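Local structure of putative endo-1,4-beta-xylanase (Bacteroides thetaiotaomicron VPI-5482, 5MSX) at residues Y251-F256 with P303-M308; N271-Y276 with V290-F295. The protein probably hydrolyses O-glycosidic bonds in plant pectin glycans, as a calcium-binding family 43 glycoside hydrolase built round a five-bladed beta-propeller. One frame throughout, in Å; residues are numbered along the deposited sequence. Where two conformers were deposited one is given.

Interaction 1 of 2, residues Y251-F256 with P303-M308; sequences YERGIF and PVELTM. With EDO (1,2-ethanediol), chain B.
Arg253 and Glu305 form a salt bridge between two loops of the five-bladed beta-propeller characteristic of family 43 glycoside hydrolases. The 251-256 loop includes a G1 beta bulge, Gly254 and Ile255 lying opposite Asn250. Arg253 illustrates how one arginine can serve a carboxylate and a backbone carbonyl at once. The Arg253 and Glu305 side chains cross at about a right angle, and NH1 and NH2 of Arg253 converge end-on upon a single atom, OE1 of Glu305, at 3.2 and 3.0 Å. Both bonds are bent, since a single oxygen accepts from both nitrogens; OE1 also lies slightly off the guanidinium plane. A bend at chi2 (-73°) folds the Glu305 carboxylate back toward the arginine. NH1 of Arg253 makes a straighter bond (166°) to O of Leu306, 2.7 Å away; the oxygen lies in the guanidinium plane, whereas the donor stands above the plane of the carbonyl. The charged pair is exposed, whereas Ile255 and Leu306 beside it are buried. CD1 of Ile255 rests 3.5 Å from CA of Thr307, and the Ile255 side chain runs slantwise over that of Leu306. The Ile255 and Met308 side chains pass alongside one another, running opposite ways, with CG1 of Ile255 3.9 Å from CG of Met308. The Met308 chain, extended beyond CG, finally carries its CE to 3.7 Å from O of Gly254.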
loop_
_atom_site.group_PDB
_atom_site.type_symbol
_atom_site.label_atom_id
_atom_site.label_comp_id
_atom_site.label_asym_id
_atom_site.label_seq_id
_atom_site.Cartn_x
_atom_site.Cartn_y
_atom_site.Cartn_z
ATOM N N TYR C 251 -9.467 35.811 -28.966
ATOM C CA TYR C 251 -9.792 36.049 -30.370
ATOM C C TYR C 251 -8.606 36.684 -31.098
ATOM O O TYR C 251 -8.240 36.261 -32.186
ATOM C CB TYR C 251 -11.046 36.937 -30.487
ATOM C CG TYR C 251 -12.319 36.205 -30.138
ATOM C CD1 TYR C 251 -12.930 35.374 -31.071
ATOM C CD2 TYR C 251 -12.907 36.317 -28.876
ATOM C CE1 TYR C 251 -14.090 34.682 -30.767
ATOM C CE2 TYR C 251 -14.072 35.621 -28.570
ATOM C CZ TYR C 251 -14.643 34.810 -29.528
ATOM O OH TYR C 251 -15.781 34.112 -29.277
ATOM N N GLU C 252 -8.014 37.696 -30.464
ATOM C CA GLU C 252 -6.839 38.406 -30.986
ATOM C C GLU C 252 -5.654 37.492 -31.336
ATOM O O GLU C 252 -5.006 37.686 -32.358
ATOM C CB GLU C 252 -6.359 39.453 -29.973
ATOM N N ARG C 253 -5.352 36.523 -30.473
ATOM C CA ARG C 253 -4.279 35.557 -30.727
ATOM C C ARG C 253 -4.726 34.321 -31.477
ATOM O O ARG C 253 -3.907 33.492 -31.822
ATOM C CB ARG C 253 -3.581 35.158 -29.425
ATOM C CG ARG C 253 -2.796 36.318 -28.834
ATOM C CD ARG C 253 -2.055 35.936 -27.575
ATOM N NE ARG C 253 -1.816 37.122 -26.754
ATOM C CZ ARG C 253 -1.608 37.144 -25.434
ATOM N NH1 ARG C 253 -1.615 36.036 -24.697
ATOM N NH2 ARG C 253 -1.411 38.315 -24.828
ATOM N N GLY C 254 -5.998 34.196 -31.782
ATOM C CA GLY C 254 -6.483 33.018 -32.530
ATOM C C GLY C 254 -6.367 31.713 -31.719
ATOM O O GLY C 254 -5.937 30.678 -32.260
ATOM N N ILE C 255 -6.738 31.769 -30.432
ATOM C CA ILE C 255 -6.681 30.596 -29.534
ATOM C C ILE C 255 -8.070 30.307 -28.995
ATOM O O ILE C 255 -8.583 31.064 -28.181
ATOM C CB ILE C 255 -5.653 30.795 -28.402
ATOM C CG1 ILE C 255 -4.246 30.920 -29.022
ATOM C CG2 ILE C 255 -5.691 29.627 -27.392
ATOM C CD1 ILE C 255 -3.216 31.536 -28.099
ATOM N N PHE C 256 -8.673 29.222 -29.484
ATOM C CA PHE C 256 -10.080 28.905 -29.258
ATOM C C PHE C 256 -10.266 27.688 -28.342
ATOM O O PHE C 256 -9.673 26.627 -28.571
ATOM C CB PHE C 256 -10.759 28.622 -30.606
ATOM C CG PHE C 256 -10.837 29.824 -31.506
ATOM C CD1 PHE C 256 -9.800 30.124 -32.383
ATOM C CD2 PHE C 256 -11.943 30.666 -31.465
ATOM C CE1 PHE C 256 -9.868 31.243 -33.213
ATOM C CE2 PHE C 256 -12.014 31.791 -32.285
ATOM C CZ PHE C 256 -10.985 32.069 -33.171
ATOM N N PRO C 303 -5.352 34.885 -14.433
ATOM C CA PRO C 303 -5.836 34.295 -15.700
ATOM C C PRO C 303 -4.677 34.074 -16.667
ATOM O O PRO C 303 -3.799 34.936 -16.794
ATOM C CB PRO C 303 -6.835 35.341 -16.216
ATOM C CG PRO C 303 -7.367 35.966 -14.976
ATOM C CD PRO C 303 -6.218 35.991 -13.988
ATOM N N VAL C 304 -4.652 32.915 -17.313
ATOM C CA VAL C 304 -3.487 32.497 -18.090
ATOM C C VAL C 304 -3.374 33.299 -19.380
ATOM O O VAL C 304 -4.342 33.471 -20.063
ATOM C CB VAL C 304 -3.542 30.993 -18.440
ATOM C CG1 VAL C 304 -2.333 30.601 -19.295
ATOM C CG2 VAL C 304 -3.569 30.172 -17.157
ATOM N N GLU C 305 -2.167 33.763 -19.689
ATOM C CA GLU C 305 -1.887 34.484 -20.926
ATOM C C GLU C 305 -1.576 33.409 -21.971
ATOM O O GLU C 305 -0.509 32.809 -21.941
ATOM C CB GLU C 305 -0.699 35.442 -20.740
ATOM C CG GLU C 305 -1.043 36.702 -19.932
ATOM C CD GLU C 305 -1.892 37.695 -20.728
ATOM O OE1 GLU C 305 -1.915 37.630 -21.982
ATOM O OE2 GLU C 305 -2.541 38.564 -20.115
ATOM N N LEU C 306 -2.528 33.135 -22.856
ATOM C CA LEU C 306 -2.390 32.023 -23.779
ATOM C C LEU C 306 -1.590 32.432 -25.027
ATOM O O LEU C 306 -1.803 33.495 -25.592
ATOM C CB LEU C 306 -3.767 31.488 -24.192
ATOM C CG LEU C 306 -4.684 31.096 -23.037
ATOM C CD1 LEU C 306 -6.115 30.925 -23.544
ATOM C CD2 LEU C 306 -4.208 29.839 -22.326
ATOM N N THR C 307 -0.668 31.577 -25.431
ATOM C CA THR C 307 0.035 31.687 -26.694
ATOM C C THR C 307 0.135 30.280 -27.263
ATOM O O THR C 307 0.016 29.288 -26.527
ATOM C CB THR C 307 1.475 32.249 -26.547
ATOM O OG1 THR C 307 2.351 31.217 -26.068
ATOM C CG2 THR C 307 1.543 33.472 -25.563
ATOM N N MET C 308 0.414 30.203 -28.551
ATOM C CA MET C 308 0.866 28.963 -29.144
ATOM C C MET C 308 2.393 28.892 -29.331
ATOM O O MET C 308 2.859 28.172 -30.210
ATOM C CB MET C 308 0.150 28.741 -30.470
ATOM C CG MET C 308 -1.369 28.673 -30.331
ATOM S SD MET C 308 -2.034 28.473 -31.975
ATOM C CE MET C 308 -3.655 27.774 -31.699
HETATM C C1 EDO B . -0.385 33.671 -15.456
HETATM O O1 EDO B . -1.386 32.659 -15.198
HETATM C C2 EDO B . -0.165 34.123 -16.889
HETATM O O2 EDO B . 0.172 33.013 -17.780
#

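Interaction 2 of 2, residues N271-Y276 with V290-F295; sequences NYYFAY and VNQLKF. With EDO (1,2-ethanediol), chain B; EDO (1,2-ethanediol), chain D.
Phe274 and Asn291 face each other as a hydrogen-bonded antiparallel pair in a beta hairpin of one propeller blade, strands 272-278 and 287-293. N of Phe274 reaches O of Asn291 at 2.8 Å in a nearly straight bond, and N of Asn291 returns to O of Phe274 at 3.0 Å. The neighbouring pairs, Tyr273 with Gln292 and Ala275 with Val290, are non-hydrogen-bonded, and Val290 divides its methyls between Tyr273 and Ala275: CG1 lies 3.9 Å from CB of Tyr273, CG2 4.0 Å from CB of Ala275. Toward the other end, Phe295 turns the edge of its ring onto a face of Tyr272 in a T-shaped stack, with centroids 5.5 Å apart and planes at 85°. On the sheet face shared by Phe274 and Asn291, the amide of Asn291 meets the Tyr276 ring at its edge, ring and amide planes only 19° apart. A chi1 of 58°, which sets CG of Tyr276 between the backbone N and the carbonyl carbon, brings the ring end toward Asn291.

Further out, other residues meet these groups. OG1 of Thr307 is hydrogen-bonded to OD1 of Asn291, Arg207 makes a cation-pi contact with Phe295, and His265 meets the Tyr272 ring. The Tyr276 side chain lies about 9 Å from that of Asp36, the predicted proton acceptor. OH of Tyr273 donates to O2 of an ethanediol, probably from the crystallisation liquor, at 2.6 Å. The chemistry implies a hairpin zipped by backbone bonds, whose side chains add aromatic and apolar cohesion and whose buried amide oxygen is met by a hydroxyl of a neighbouring loop.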
loop_
_atom_site.group_PDB
_atom_site.type_symbol
_atom_site.label_atom_id
_atom_site.label_comp_id
_atom_site.label_asym_id
_atom_site.label_seq_id
_atom_site.Cartn_x
_atom_site.Cartn_y
_atom_site.Cartn_z
ATOM N N ASN C 271 7.681 26.789 -10.196
ATOM C CA ASN C 271 7.306 27.250 -11.520
ATOM C C ASN C 271 6.168 26.372 -11.937
ATOM O O ASN C 271 6.368 25.180 -12.162
ATOM C CB ASN C 271 8.477 27.145 -12.496
ATOM C CG ASN C 271 9.698 27.915 -12.023
ATOM O OD1 ASN C 271 10.822 27.422 -12.122
ATOM N ND2 ASN C 271 9.485 29.118 -11.494
ATOM N N TYR C 272 4.966 26.935 -11.971
ATOM C CA TYR C 272 3.791 26.170 -12.393
ATOM C C TYR C 272 3.490 26.464 -13.870
ATOM O O TYR C 272 3.775 27.561 -14.367
ATOM C CB TYR C 272 2.589 26.502 -11.506
ATOM C CG TYR C 272 2.631 25.844 -10.166
ATOM C CD1 TYR C 272 3.561 26.236 -9.204
ATOM C CD2 TYR C 272 1.785 24.787 -9.860
ATOM C CE1 TYR C 272 3.613 25.623 -7.961
ATOM C CE2 TYR C 272 1.838 24.164 -8.624
ATOM C CZ TYR C 272 2.750 24.583 -7.688
ATOM O OH TYR C 272 2.812 23.959 -6.471
ATOM N N TYR C 273 2.933 25.450 -14.539
ATOM C CA TYR C 273 2.539 25.489 -15.949
ATOM C C TYR C 273 1.132 24.921 -16.103
ATOM O O TYR C 273 0.715 24.062 -15.339
ATOM C CB TYR C 273 3.524 24.672 -16.815
ATOM C CG TYR C 273 4.911 25.242 -16.744
ATOM C CD1 TYR C 273 5.316 26.281 -17.587
ATOM C CD2 TYR C 273 5.791 24.805 -15.765
ATOM C CE1 TYR C 273 6.588 26.837 -17.473
ATOM C CE2 TYR C 273 7.066 25.337 -15.652
ATOM C CZ TYR C 273 7.455 26.351 -16.497
ATOM O OH TYR C 273 8.712 26.872 -16.323
ATOM N N PHE C 274 0.440 25.425 -17.110
ATOM C CA PHE C 274 -0.932 25.047 -17.476
ATOM C C PHE C 274 -0.870 24.471 -18.898
ATOM O O PHE C 274 -0.398 25.141 -19.821
ATOM C CB PHE C 274 -1.825 26.296 -17.423
ATOM C CG PHE C 274 -3.223 26.078 -17.907
ATOM C CD1 PHE C 274 -4.119 25.258 -17.182
ATOM C CD2 PHE C 274 -3.675 26.697 -19.068
ATOM C CE1 PHE C 274 -5.425 25.082 -17.614
ATOM C CE2 PHE C 274 -4.992 26.521 -19.508
ATOM C CZ PHE C 274 -5.864 25.717 -18.796
ATOM N N ALA C 275 -1.305 23.229 -19.060
ATOM C CA ALA C 275 -1.403 22.598 -20.373
ATOM C C ALA C 275 -2.847 22.528 -20.716
ATOM O O ALA C 275 -3.668 22.253 -19.840
ATOM C CB ALA C 275 -0.848 21.213 -20.329
ATOM N N TYR C 276 -3.174 22.751 -21.987
ATOM C CA TYR C 276 -4.575 22.747 -22.417
ATOM C C TYR C 276 -4.726 22.265 -23.862
ATOM O O TYR C 276 -3.845 22.430 -24.690
ATOM C CB TYR C 276 -5.187 24.132 -22.264
ATOM C CG TYR C 276 -4.456 25.204 -23.053
ATOM C CD1 TYR C 276 -3.294 25.787 -22.556
ATOM C CD2 TYR C 276 -4.917 25.632 -24.300
ATOM C CE1 TYR C 276 -2.623 26.767 -23.283
ATOM C CE2 TYR C 276 -4.237 26.597 -25.026
ATOM C CZ TYR C 276 -3.097 27.166 -24.513
ATOM O OH TYR C 276 -2.416 28.147 -25.226
ATOM N N VAL C 290 1.165 24.622 -23.947
ATOM C CA VAL C 290 1.613 24.880 -22.554
ATOM C C VAL C 290 1.961 26.371 -22.402
ATOM O O VAL C 290 2.625 26.970 -23.280
ATOM C CB VAL C 290 2.815 23.971 -22.153
ATOM C CG1 VAL C 290 3.282 24.235 -20.712
ATOM C CG2 VAL C 290 2.438 22.499 -22.260
ATOM N N ASN C 291 1.506 26.963 -21.296
ATOM C CA ASN C 291 1.926 28.316 -20.886
ATOM C C ASN C 291 2.170 28.330 -19.405
ATOM O O ASN C 291 1.704 27.447 -18.666
ATOM C CB ASN C 291 0.844 29.353 -21.185
ATOM C CG ASN C 291 0.759 29.688 -22.638
ATOM O OD1 ASN C 291 1.719 30.239 -23.229
ATOM N ND2 ASN C 291 -0.350 29.331 -23.243
ATOM N N GLN C 292 2.840 29.378 -18.961
ATOM C CA GLN C 292 3.044 29.610 -17.515
ATOM C C GLN C 292 1.746 29.884 -16.758
ATOM O O GLN C 292 0.823 30.486 -17.302
ATOM C CB GLN C 292 3.964 30.817 -17.286
ATOM C CG GLN C 292 5.378 30.612 -17.797
ATOM C CD GLN C 292 6.190 31.901 -17.705
ATOM O OE1 GLN C 292 5.796 32.946 -18.211
ATOM N NE2 GLN C 292 7.313 31.821 -17.059
ATOM N N LEU C 293 1.710 29.428 -15.508
ATOM C CA LEU C 293 0.629 29.684 -14.589
ATOM C C LEU C 293 1.244 30.432 -13.394
ATOM O O LEU C 293 2.217 29.975 -12.780
ATOM C CB LEU C 293 -0.033 28.376 -14.145
ATOM C CG LEU C 293 -1.229 28.606 -13.192
ATOM C CD1 LEU C 293 -2.515 28.504 -13.965
ATOM C CD2 LEU C 293 -1.242 27.622 -12.070
ATOM N N LYS C 294 0.650 31.584 -13.083
ATOM C CA LYS C 294 1.149 32.475 -12.033
ATOM C C LYS C 294 0.050 32.770 -11.026
ATOM O O LYS C 294 -1.159 32.643 -11.308
ATOM C CB LYS C 294 1.676 33.785 -12.623
ATOM C CG LYS C 294 2.899 33.584 -13.505
ATOM C CD LYS C 294 3.495 34.908 -13.943
ATOM C CE LYS C 294 4.625 34.692 -14.932
ATOM N NZ LYS C 294 5.533 35.871 -14.948
ATOM N N PHE C 295 0.504 33.156 -9.840
ATOM C CA PHE C 295 -0.360 33.429 -8.709
ATOM C C PHE C 295 -0.094 34.854 -8.218
ATOM O O PHE C 295 1.042 35.349 -8.282
ATOM C CB PHE C 295 -0.093 32.437 -7.559
ATOM C CG PHE C 295 -0.280 30.993 -7.939
ATOM C CD1 PHE C 295 0.747 30.284 -8.538
ATOM C CD2 PHE C 295 -1.478 30.342 -7.687
ATOM C CE1 PHE C 295 0.575 28.954 -8.919
ATOM C CE2 PHE C 295 -1.661 29.012 -8.040
ATOM C CZ PHE C 295 -0.636 28.315 -8.671
HETATM C C1 EDO B . -0.385 33.671 -15.456
HETATM O O1 EDO B . -1.386 32.659 -15.198
HETATM C C2 EDO B . -0.165 34.123 -16.889
HETATM O O2 EDO B . 0.172 33.013 -17.780
HETATM C C1 EDO D . 12.859 25.082 -14.873
HETATM O O1 EDO D . 12.048 23.921 -14.588
HETATM C C2 EDO D . 11.957 26.230 -15.320
HETATM O O2 EDO D . 10.651 26.081 -14.716
HETATM O O HOH W 1 4.470 29.744 -11.600
#

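The two contacts lie 13 Å apart, centre to centre, on the same side of the chain's centre. In sequence, interaction 2 is nested within interaction 1: the loop 251-256 comes first, then strands 272-278 and 287-293 of a three-stranded antiparallel sheet, then the loop 303-308, which returns across the hairpin to meet 251-256. The returning loop also touches interaction 2, since Leu306 CA lies 3.4 Å from ND2 of Asn291 and the Leu306 side chain rests on Tyr276. One ethanediol is shared, bonded to N of Glu305 and to O of Gln292. A propeller blade is thus overlaid by the chain that leaves it.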